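Local coordinates for MMACHC-like protein (Caenorhabditis elegans, PDB 5UJC) that binds methylcobalamin and probably reduces cyanocobalamin to cob(II)alamin with a flavin and NADPH and demethylates methylcobalamin with glutathione, at residues K131-H139 with F184-F192; G142-C150 with F171-I179. All coordinates share one frame; numbering follows the deposited sequence.

Contact 1: residues K131-H139 with F184-F192; sequences KILMQTCGH and FAFRSVLIF
F186 meets the first turn of helix 134-140 with the face of its ring, at the start of a helix-on-sheet packing: the helix lies almost square across a strand of the four-stranded antiparallel sheet, and the axes of 134-139 and 185-192 cross at 93°, 9.3 Å apart at closest. The ring lies beneath the carbonyl of M134, whose O sits 3.7 Å above the plane over the ring centre while it also accepts the helix bond from G138 N. F184 CE2 covers the opposite face, near the rim. At the base of the phenyl, F186 CB presses on M134 CB at 3.5 Å; further out, F186 CE1 approaches G138 CA at 3.8 Å. A CB on G138 would run into this ring, so glycine suits the spot. CE2 reaches Q135 CG, and Q135 NE2 beyond it bonds to the methylcobalamin. With an alanine here, the M134 carbonyl, G138 CA and the F184 ring would probably lose their aromatic neighbour, and a gap is likely to open between helix and strand. F186 O meanwhile bonds to the cobalamin, so the same residue packs the helix and holds ligand. R187 and S188 form a classic beta bulge opposite I58 of the adjacent strand. R187 turns its side chain away from the helix to S60, and S188 OG turns to H120. The bulge is where the methionine comes in: M134 bends at chi2 (-63°), and its CE ends 3.8 Å from S188 CA, close to R187 O. Next, V189 points back at the helix and collects three side chains. Its CG2 touches M134 SD at 3.8 Å and C137 SG at 4.0 Å. I132, in the loop leading into the helix, crosses V189 at about a right angle, its CD1 set 3.9 Å from V189 CG1.

Contact 2: residues G142-C150 with F171-I179; sequences GAAFYYQPC and FIGLSLHPI
F145 O is held by two groups of the facing strand: L176 N gives it a hydrogen bond of 3.0 Å, and a CA-H...O contact adds to this, S175 CA lying 3.2 Å from F145 O. With F145 N bonded back to L176 O, this makes a hydrogen-bonded pair of the two-stranded antiparallel sheet 145-147/174-176. Y147 and L174 form the next such pair, in which Y147 N reaches L174 O at 2.8 Å. F145, Y147, L174 and L176 share one face of the sheet. There Y147 crosses L176 at about a right angle, CE2 touching CD1, while its hydroxyl bonds to the backbone N of I208 and L209.

Y146 and S175, a non-hydrogen-bonded pair, take the cobalamin face. The Y146 ring turns back toward the partner strand, its CG anti to the backbone N (chi1 -180°), and meets G173 C and L174 N edge-on at CE1. Q148 CG sits over the ring centre, 3.4 Å above it. Y146 OH bonds to the methylcobalamin and accepts from a water that itself accepts a hydrogen bond from G173 N. Next to the Y146 ring, G173 has no side chain; a CB there would clash with Y147 O and Y146 CE1. Beyond the strands, P149 CG comes in at the edge of the F171 ring, 3.7 Å from F171 CD1. At the other end a second water accepts from S175 OG at 2.7 Å and donates to A144 O at 2.8 Å.

In the fold
Contact 2 is nested inside the loop that contact 1 closes: helix 134-140, strand 145-147, strand 174-176 and strand 185-196 follow in that order. Contact 1 seats the helix on the four-stranded sheet, and contact 2 is the separate two-stranded sheet beyond it; their centres lie about 12 Å apart. The helix joins them directly, Q135 NE2 reaching G173 O and H139 ND1 reaching Y146 N, each at 3.0 Å. Both contacts also border the methylcobalamin pocket. Q135 NE2 from contact 1 and S175 N from contact 2 bond to the same cobalamin oxygen, so helix and small sheet bind the ligand together.

Contact 1: residues K131-H139 with F184-F192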
loop_
_atom_site.group_PDB
_atom_site.type_symbol
_atom_site.label_atom_id
_atom_site.label_comp_id
_atom_site.label_asym_id
_atom_site.label_seq_id
_atom_site.Cartn_x
_atom_site.Cartn_y
_atom_site.Cartn_z
ATOM N N LYS A 131 -6.993 6.750 9.308
ATOM C CA LYS A 131 -7.802 7.715 8.590
ATOM C C LYS A 131 -8.476 7.157 7.370
ATOM O O LYS A 131 -9.532 7.670 6.971
ATOM C CB LYS A 131 -6.981 8.941 8.221
ATOM C CG LYS A 131 -6.466 9.700 9.422
ATOM C CD LYS A 131 -6.142 11.156 9.106
ATOM C CE LYS A 131 -7.388 12.023 9.179
ATOM N NZ LYS A 131 -7.072 13.438 9.548
ATOM N N ILE A 132 -7.868 6.158 6.726
ATOM C CA ILE A 132 -8.484 5.524 5.572
ATOM C C ILE A 132 -8.076 4.069 5.504
ATOM O O ILE A 132 -6.931 3.716 5.849
ATOM C CB ILE A 132 -8.173 6.283 4.270
ATOM C CG1 ILE A 132 -9.145 5.847 3.151
ATOM C CG2 ILE A 132 -6.719 6.107 3.857
ATOM C CD1 ILE A 132 -9.144 6.781 1.978
ATOM N N LEU A 133 -9.035 3.206 5.155
ATOM C CA LEU A 133 -8.812 1.760 5.167
ATOM C C LEU A 133 -8.406 1.306 3.783
ATOM O O LEU A 133 -9.222 1.251 2.855
ATOM C CB LEU A 133 -10.072 1.030 5.665
ATOM C CG LEU A 133 -10.416 1.334 7.128
ATOM C CD1 LEU A 133 -11.662 0.604 7.510
ATOM C CD2 LEU A 133 -9.259 0.977 8.065
ATOM N N MET A 134 -7.121 1.046 3.628
ATOM C CA MET A 134 -6.532 0.847 2.304
ATOM C C MET A 134 -6.992 -0.398 1.576
ATOM O O MET A 134 -7.152 -0.389 0.352
ATOM C CB MET A 134 -5.012 0.818 2.421
ATOM C CG MET A 134 -4.416 2.121 2.764
ATOM S SD MET A 134 -4.710 3.341 1.490
ATOM C CE MET A 134 -3.731 4.691 2.092
ATOM N N GLN A 135 -7.228 -1.478 2.316
ATOM C CA GLN A 135 -7.694 -2.714 1.666
ATOM C C GLN A 135 -9.095 -2.542 1.110
ATOM O O GLN A 135 -9.423 -3.059 0.039
ATOM C CB GLN A 135 -7.615 -3.904 2.624
ATOM C CG GLN A 135 -6.185 -4.181 3.063
ATOM C CD GLN A 135 -6.122 -4.917 4.366
ATOM O OE1 GLN A 135 -6.697 -4.478 5.369
ATOM N NE2 GLN A 135 -5.438 -6.061 4.370
ATOM N N THR A 136 -9.912 -1.757 1.800
ATOM C CA THR A 136 -11.243 -1.431 1.281
ATOM C C THR A 136 -11.125 -0.558 0.017
ATOM O O THR A 136 -11.781 -0.835 -0.986
ATOM C CB THR A 136 -12.101 -0.755 2.353
ATOM O OG1 THR A 136 -12.366 -1.695 3.408
ATOM C CG2 THR A 136 -13.421 -0.280 1.792
ATOM N N CYS A 137 -10.243 0.455 0.049
ATOM C CA CYS A 137 -9.999 1.243 -1.159
ATOM C C CYS A 137 -9.567 0.346 -2.322
ATOM O O CYS A 137 -10.011 0.511 -3.434
ATOM C CB CYS A 137 -8.916 2.315 -0.946
ATOM S SG CYS A 137 -9.359 3.610 0.200
ATOM N N GLY A 138 -8.645 -0.568 -2.053
ATOM C CA GLY A 138 -8.130 -1.428 -3.101
ATOM C C GLY A 138 -9.191 -2.284 -3.738
ATOM O O GLY A 138 -9.166 -2.541 -4.972
ATOM N N HIS A 139 -10.134 -2.738 -2.926
ATOM C CA HIS A 139 -11.204 -3.587 -3.438
ATOM C C HIS A 139 -12.209 -2.763 -4.279
ATOM O O HIS A 139 -12.533 -3.130 -5.423
ATOM C CB HIS A 139 -11.907 -4.276 -2.275
ATOM C CG HIS A 139 -12.801 -5.405 -2.684
ATOM N ND1 HIS A 139 -12.368 -6.706 -2.741
ATOM C CD2 HIS A 139 -14.097 -5.421 -3.067
ATOM C CE1 HIS A 139 -13.363 -7.485 -3.123
ATOM N NE2 HIS A 139 -14.425 -6.726 -3.331
ATOM N N PHE A 184 3.299 -6.393 -2.664
ATOM C CA PHE A 184 2.954 -5.006 -2.925
ATOM C C PHE A 184 2.484 -4.399 -1.599
ATOM O O PHE A 184 2.274 -5.133 -0.621
ATOM C CB PHE A 184 1.818 -4.902 -3.987
ATOM C CG PHE A 184 0.430 -5.105 -3.419
ATOM C CD1 PHE A 184 -0.059 -6.380 -3.134
ATOM C CD2 PHE A 184 -0.384 -4.023 -3.163
ATOM C CE1 PHE A 184 -1.324 -6.545 -2.569
ATOM C CE2 PHE A 184 -1.647 -4.184 -2.586
ATOM C CZ PHE A 184 -2.118 -5.451 -2.301
ATOM N N ALA A 185 2.287 -3.077 -1.574
ATOM C CA ALA A 185 1.671 -2.428 -0.436
ATOM C C ALA A 185 0.843 -1.258 -0.870
ATOM O O ALA A 185 1.152 -0.603 -1.859
ATOM C CB ALA A 185 2.738 -1.970 0.547
ATOM N N PHE A 186 -0.195 -0.957 -0.095
ATOM C CA PHE A 186 -0.920 0.294 -0.287
ATOM C C PHE A 186 -0.108 1.427 0.341
ATOM O O PHE A 186 0.536 1.232 1.345
ATOM C CB PHE A 186 -2.296 0.206 0.338
ATOM C CG PHE A 186 -3.144 -0.878 -0.244
ATOM C CD1 PHE A 186 -3.668 -0.744 -1.532
ATOM C CD2 PHE A 186 -3.380 -2.063 0.450
ATOM C CE1 PHE A 186 -4.472 -1.749 -2.068
ATOM C CE2 PHE A 186 -4.202 -3.050 -0.085
ATOM C CZ PHE A 186 -4.727 -2.902 -1.323
ATOM N N ARG A 187 -0.100 2.589 -0.286
ATOM C CA ARG A 187 0.723 3.698 0.219
ATOM C C ARG A 187 -0.090 4.939 0.564
ATOM O O ARG A 187 0.029 5.462 1.679
ATOM C CB ARG A 187 1.874 4.040 -0.759
ATOM C CG ARG A 187 2.879 2.895 -0.902
ATOM C CD ARG A 187 3.598 2.598 0.405
ATOM N NE ARG A 187 4.543 1.492 0.295
ATOM C CZ ARG A 187 5.124 0.924 1.336
ATOM N NH1 ARG A 187 4.993 1.461 2.558
ATOM N NH2 ARG A 187 5.865 -0.168 1.170
ATOM N N SER A 188 -0.836 5.476 -0.391
ATOM C CA SER A 188 -1.506 6.755 -0.173
ATOM C C SER A 188 -2.793 6.834 -0.962
ATOM O O SER A 188 -2.962 6.165 -1.979
ATOM C CB SER A 188 -0.600 7.959 -0.570
ATOM O OG SER A 188 0.631 7.950 0.121
ATOM N N VAL A 189 -3.705 7.669 -0.486
ATOM C CA VAL A 189 -4.857 8.057 -1.248
ATOM C C VAL A 189 -4.873 9.573 -1.375
ATOM O O VAL A 189 -4.681 10.290 -0.393
ATOM C CB VAL A 189 -6.168 7.577 -0.589
ATOM C CG1 VAL A 189 -7.373 8.264 -1.216
ATOM C CG2 VAL A 189 -6.307 6.053 -0.685
ATOM N N LEU A 190 -5.050 10.033 -2.601
ATOM C CA LEU A 190 -5.242 11.445 -2.918
ATOM C C LEU A 190 -6.714 11.699 -3.144
ATOM O O LEU A 190 -7.364 10.954 -3.879
ATOM C CB LEU A 190 -4.477 11.812 -4.178
ATOM C CG LEU A 190 -3.004 11.459 -4.242
ATOM C CD1 LEU A 190 -2.437 11.831 -5.594
ATOM C CD2 LEU A 190 -2.211 12.096 -3.155
ATOM N N ILE A 191 -7.253 12.703 -2.470
ATOM C CA ILE A 191 -8.663 13.052 -2.623
ATOM C C ILE A 191 -8.733 14.460 -3.206
ATOM O O ILE A 191 -8.052 15.349 -2.741
ATOM C CB ILE A 191 -9.393 13.001 -1.268
ATOM C CG1 ILE A 191 -9.216 11.609 -0.625
ATOM C CG2 ILE A 191 -10.889 13.334 -1.444
ATOM C CD1 ILE A 191 -9.817 11.470 0.770
ATOM N N PHE A 192 -9.578 14.634 -4.228
ATOM C CA PHE A 192 -9.706 15.904 -4.965
ATOM C C PHE A 192 -11.106 16.484 -4.762
ATOM O O PHE A 192 -12.029 16.174 -5.522
ATOM C CB PHE A 192 -9.430 15.662 -6.426
ATOM C CG PHE A 192 -8.053 15.106 -6.686
ATOM C CD1 PHE A 192 -6.978 15.951 -6.867
ATOM C CD2 PHE A 192 -7.828 13.737 -6.697
ATOM C CE1 PHE A 192 -5.706 15.436 -7.048
ATOM C CE2 PHE A 192 -6.543 13.232 -6.885
ATOM C CZ PHE A 192 -5.498 14.083 -7.052
#

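Contact 2: residues G142-C150 with F171-I179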
loop_
_atom_site.group_PDB
_atom_site.type_symbol
_atom_site.label_atom_id
_atom_site.label_comp_id
_atom_site.label_asym_id
_atom_site.label_seq_id
_atom_site.Cartn_x
_atom_site.Cartn_y
_atom_site.Cartn_z
ATOM N N GLY A 142 -10.869 -1.796 -7.566
ATOM C CA GLY A 142 -10.543 -2.933 -8.443
ATOM C C GLY A 142 -9.074 -3.302 -8.474
ATOM O O GLY A 142 -8.660 -4.094 -9.313
ATOM N N ALA A 143 -8.273 -2.695 -7.606
ATOM C CA ALA A 143 -6.816 -2.917 -7.612
ATOM C C ALA A 143 -6.394 -4.262 -7.077
ATOM O O ALA A 143 -5.446 -4.865 -7.581
ATOM C CB ALA A 143 -6.104 -1.816 -6.843
ATOM N N ALA A 144 -7.095 -4.739 -6.048
ATOM C CA ALA A 144 -6.725 -5.977 -5.372
ATOM C C ALA A 144 -7.942 -6.475 -4.640
ATOM O O ALA A 144 -8.662 -5.692 -4.040
ATOM C CB ALA A 144 -5.577 -5.720 -4.405
ATOM N N PHE A 145 -8.160 -7.790 -4.684
ATOM C CA PHE A 145 -9.311 -8.418 -4.027
ATOM C C PHE A 145 -9.001 -8.549 -2.536
ATOM O O PHE A 145 -7.953 -9.071 -2.143
ATOM C CB PHE A 145 -9.579 -9.773 -4.637
ATOM C CG PHE A 145 -10.948 -10.300 -4.342
ATOM C CD1 PHE A 145 -11.263 -10.803 -3.086
ATOM C CD2 PHE A 145 -11.923 -10.289 -5.309
ATOM C CE1 PHE A 145 -12.536 -11.268 -2.816
ATOM C CE2 PHE A 145 -13.199 -10.732 -5.041
ATOM C CZ PHE A 145 -13.501 -11.231 -3.788
ATOM N N TYR A 146 -9.902 -8.046 -1.719
ATOM C CA TYR A 146 -9.729 -8.033 -0.279
ATOM C C TYR A 146 -10.454 -9.248 0.340
ATOM O O TYR A 146 -11.701 -9.305 0.346
ATOM C CB TYR A 146 -10.281 -6.715 0.294
ATOM C CG TYR A 146 -10.177 -6.533 1.799
ATOM C CD1 TYR A 146 -9.158 -7.141 2.549
ATOM C CD2 TYR A 146 -11.033 -5.666 2.449
ATOM C CE1 TYR A 146 -9.035 -6.907 3.907
ATOM C CE2 TYR A 146 -10.935 -5.444 3.814
ATOM C CZ TYR A 146 -9.930 -6.076 4.544
ATOM O OH TYR A 146 -9.791 -5.861 5.916
ATOM N N TYR A 147 -9.662 -10.166 0.899
ATOM C CA TYR A 147 -10.160 -11.362 1.543
ATOM C C TYR A 147 -10.339 -11.099 3.035
ATOM O O TYR A 147 -9.346 -10.931 3.785
ATOM C CB TYR A 147 -9.205 -12.542 1.285
ATOM C CG TYR A 147 -9.196 -12.936 -0.146
ATOM C CD1 TYR A 147 -10.192 -13.733 -0.667
ATOM C CD2 TYR A 147 -8.221 -12.463 -1.014
ATOM C CE1 TYR A 147 -10.261 -13.996 -2.005
ATOM C CE2 TYR A 147 -8.262 -12.752 -2.371
ATOM C CZ TYR A 147 -9.305 -13.487 -2.868
ATOM O OH TYR A 147 -9.386 -13.753 -4.221
ATOM N N GLN A 148 -11.608 -11.049 3.468
ATOM C CA GLN A 148 -11.929 -10.646 4.818
ATOM C C GLN A 148 -12.362 -11.868 5.631
ATOM O O GLN A 148 -13.194 -12.632 5.171
ATOM C CB GLN A 148 -13.074 -9.641 4.784
ATOM C CG GLN A 148 -12.755 -8.398 3.970
ATOM C CD GLN A 148 -13.719 -7.266 4.241
ATOM O OE1 GLN A 148 -13.871 -6.821 5.379
ATOM N NE2 GLN A 148 -14.368 -6.796 3.207
ATOM N N PRO A 149 -11.840 -12.025 6.878
ATOM C CA PRO A 149 -12.206 -13.207 7.647
ATOM C C PRO A 149 -13.718 -13.372 7.834
ATOM O O PRO A 149 -14.226 -14.510 7.810
ATOM C CB PRO A 149 -11.519 -12.978 8.991
ATOM C CG PRO A 149 -10.320 -12.152 8.657
ATOM C CD PRO A 149 -10.735 -11.275 7.518
ATOM N N CYS A 150 -14.435 -12.254 7.981
ATOM C CA CYS A 150 -15.909 -12.293 8.189
ATOM C C CYS A 150 -16.667 -12.849 6.978
ATOM O O CYS A 150 -17.840 -13.209 7.101
ATOM C CB CYS A 150 -16.457 -10.880 8.531
ATOM S SG CYS A 150 -16.264 -9.614 7.213
ATOM N N PHE A 171 -6.985 -10.658 14.122
ATOM C CA PHE A 171 -6.847 -11.504 12.922
ATOM C C PHE A 171 -7.470 -10.761 11.754
ATOM O O PHE A 171 -8.689 -10.652 11.650
ATOM C CB PHE A 171 -7.512 -12.877 13.173
ATOM C CG PHE A 171 -7.243 -13.909 12.082
ATOM C CD1 PHE A 171 -8.010 -13.940 10.939
ATOM C CD2 PHE A 171 -6.227 -14.828 12.222
ATOM C CE1 PHE A 171 -7.823 -14.917 9.983
ATOM C CE2 PHE A 171 -6.024 -15.815 11.271
ATOM C CZ PHE A 171 -6.829 -15.865 10.149
ATOM N N ILE A 172 -6.610 -10.173 10.920
ATOM C CA ILE A 172 -7.046 -9.248 9.875
ATOM C C ILE A 172 -7.045 -9.858 8.487
ATOM O O ILE A 172 -6.425 -10.897 8.233
ATOM C CB ILE A 172 -6.243 -7.917 9.873
ATOM C CG1 ILE A 172 -4.733 -8.168 9.667
ATOM C CG2 ILE A 172 -6.485 -7.155 11.180
ATOM C CD1 ILE A 172 -3.962 -6.930 9.258
ATOM N N GLY A 173 -7.764 -9.212 7.587
ATOM C CA GLY A 173 -7.826 -9.672 6.204
ATOM C C GLY A 173 -6.593 -9.333 5.395
ATOM O O GLY A 173 -5.679 -8.621 5.866
ATOM N N LEU A 174 -6.627 -9.779 4.145
ATOM C CA LEU A 174 -5.491 -9.733 3.235
ATOM C C LEU A 174 -5.981 -9.441 1.844
ATOM O O LEU A 174 -6.913 -10.092 1.352
ATOM C CB LEU A 174 -4.754 -11.070 3.222
ATOM C CG LEU A 174 -3.590 -11.213 2.229
ATOM C CD1 LEU A 174 -2.431 -10.292 2.615
ATOM C CD2 LEU A 174 -3.128 -12.661 2.185
ATOM N N SER A 175 -5.329 -8.479 1.184
ATOM C CA SER A 175 -5.595 -8.195 -0.237
ATOM C C SER A 175 -4.559 -8.861 -1.105
ATOM O O SER A 175 -3.366 -8.890 -0.765
ATOM C CB SER A 175 -5.567 -6.692 -0.505
ATOM O OG SER A 175 -6.562 -6.036 0.236
ATOM N N LEU A 176 -5.000 -9.352 -2.270
ATOM C CA LEU A 176 -4.097 -9.947 -3.241
ATOM C C LEU A 176 -4.264 -9.303 -4.599
ATOM O O LEU A 176 -5.373 -9.179 -5.132
ATOM C CB LEU A 176 -4.305 -11.480 -3.331
ATOM C CG LEU A 176 -3.925 -12.271 -2.064
ATOM C CD1 LEU A 176 -4.401 -13.705 -2.157
ATOM C CD2 LEU A 176 -2.423 -12.213 -1.789
ATOM N N HIS A 177 -3.133 -8.869 -5.131
ATOM C CA HIS A 177 -3.040 -8.143 -6.382
ATOM C C HIS A 177 -2.939 -9.140 -7.553
ATOM O O HIS A 177 -2.308 -10.182 -7.423
ATOM C CB HIS A 177 -1.793 -7.265 -6.293
ATOM C CG HIS A 177 -1.635 -6.277 -7.405
ATOM N ND1 HIS A 177 -1.249 -6.628 -8.676
ATOM C CD2 HIS A 177 -1.772 -4.933 -7.412
ATOM C CE1 HIS A 177 -1.188 -5.542 -9.432
ATOM N NE2 HIS A 177 -1.495 -4.500 -8.681
ATOM N N PRO A 178 -3.545 -8.809 -8.697
ATOM C CA PRO A 178 -3.571 -9.769 -9.814
ATOM C C PRO A 178 -2.206 -10.062 -10.468
ATOM O O PRO A 178 -2.051 -11.082 -11.174
ATOM C CB PRO A 178 -4.530 -9.113 -10.813
ATOM C CG PRO A 178 -4.532 -7.682 -10.478
ATOM C CD PRO A 178 -4.343 -7.611 -8.997
ATOM N N ILE A 179 -1.259 -9.142 -10.316
ATOM C CA ILE A 179 0.114 -9.347 -10.805
ATOM C C ILE A 179 1.028 -9.791 -9.659
ATOM O O ILE A 179 1.822 -10.718 -9.817
ATOM C CB ILE A 179 0.711 -8.054 -11.442
ATOM C CG1 ILE A 179 -0.191 -7.492 -12.543
ATOM C CG2 ILE A 179 2.094 -8.334 -11.970
ATOM C CD1 ILE A 179 0.329 -6.206 -13.169
HETATM O O HOH W 1 -7.791 -4.544 -1.628
HETATM O O HOH W 2 -9.397 -7.146 8.583
#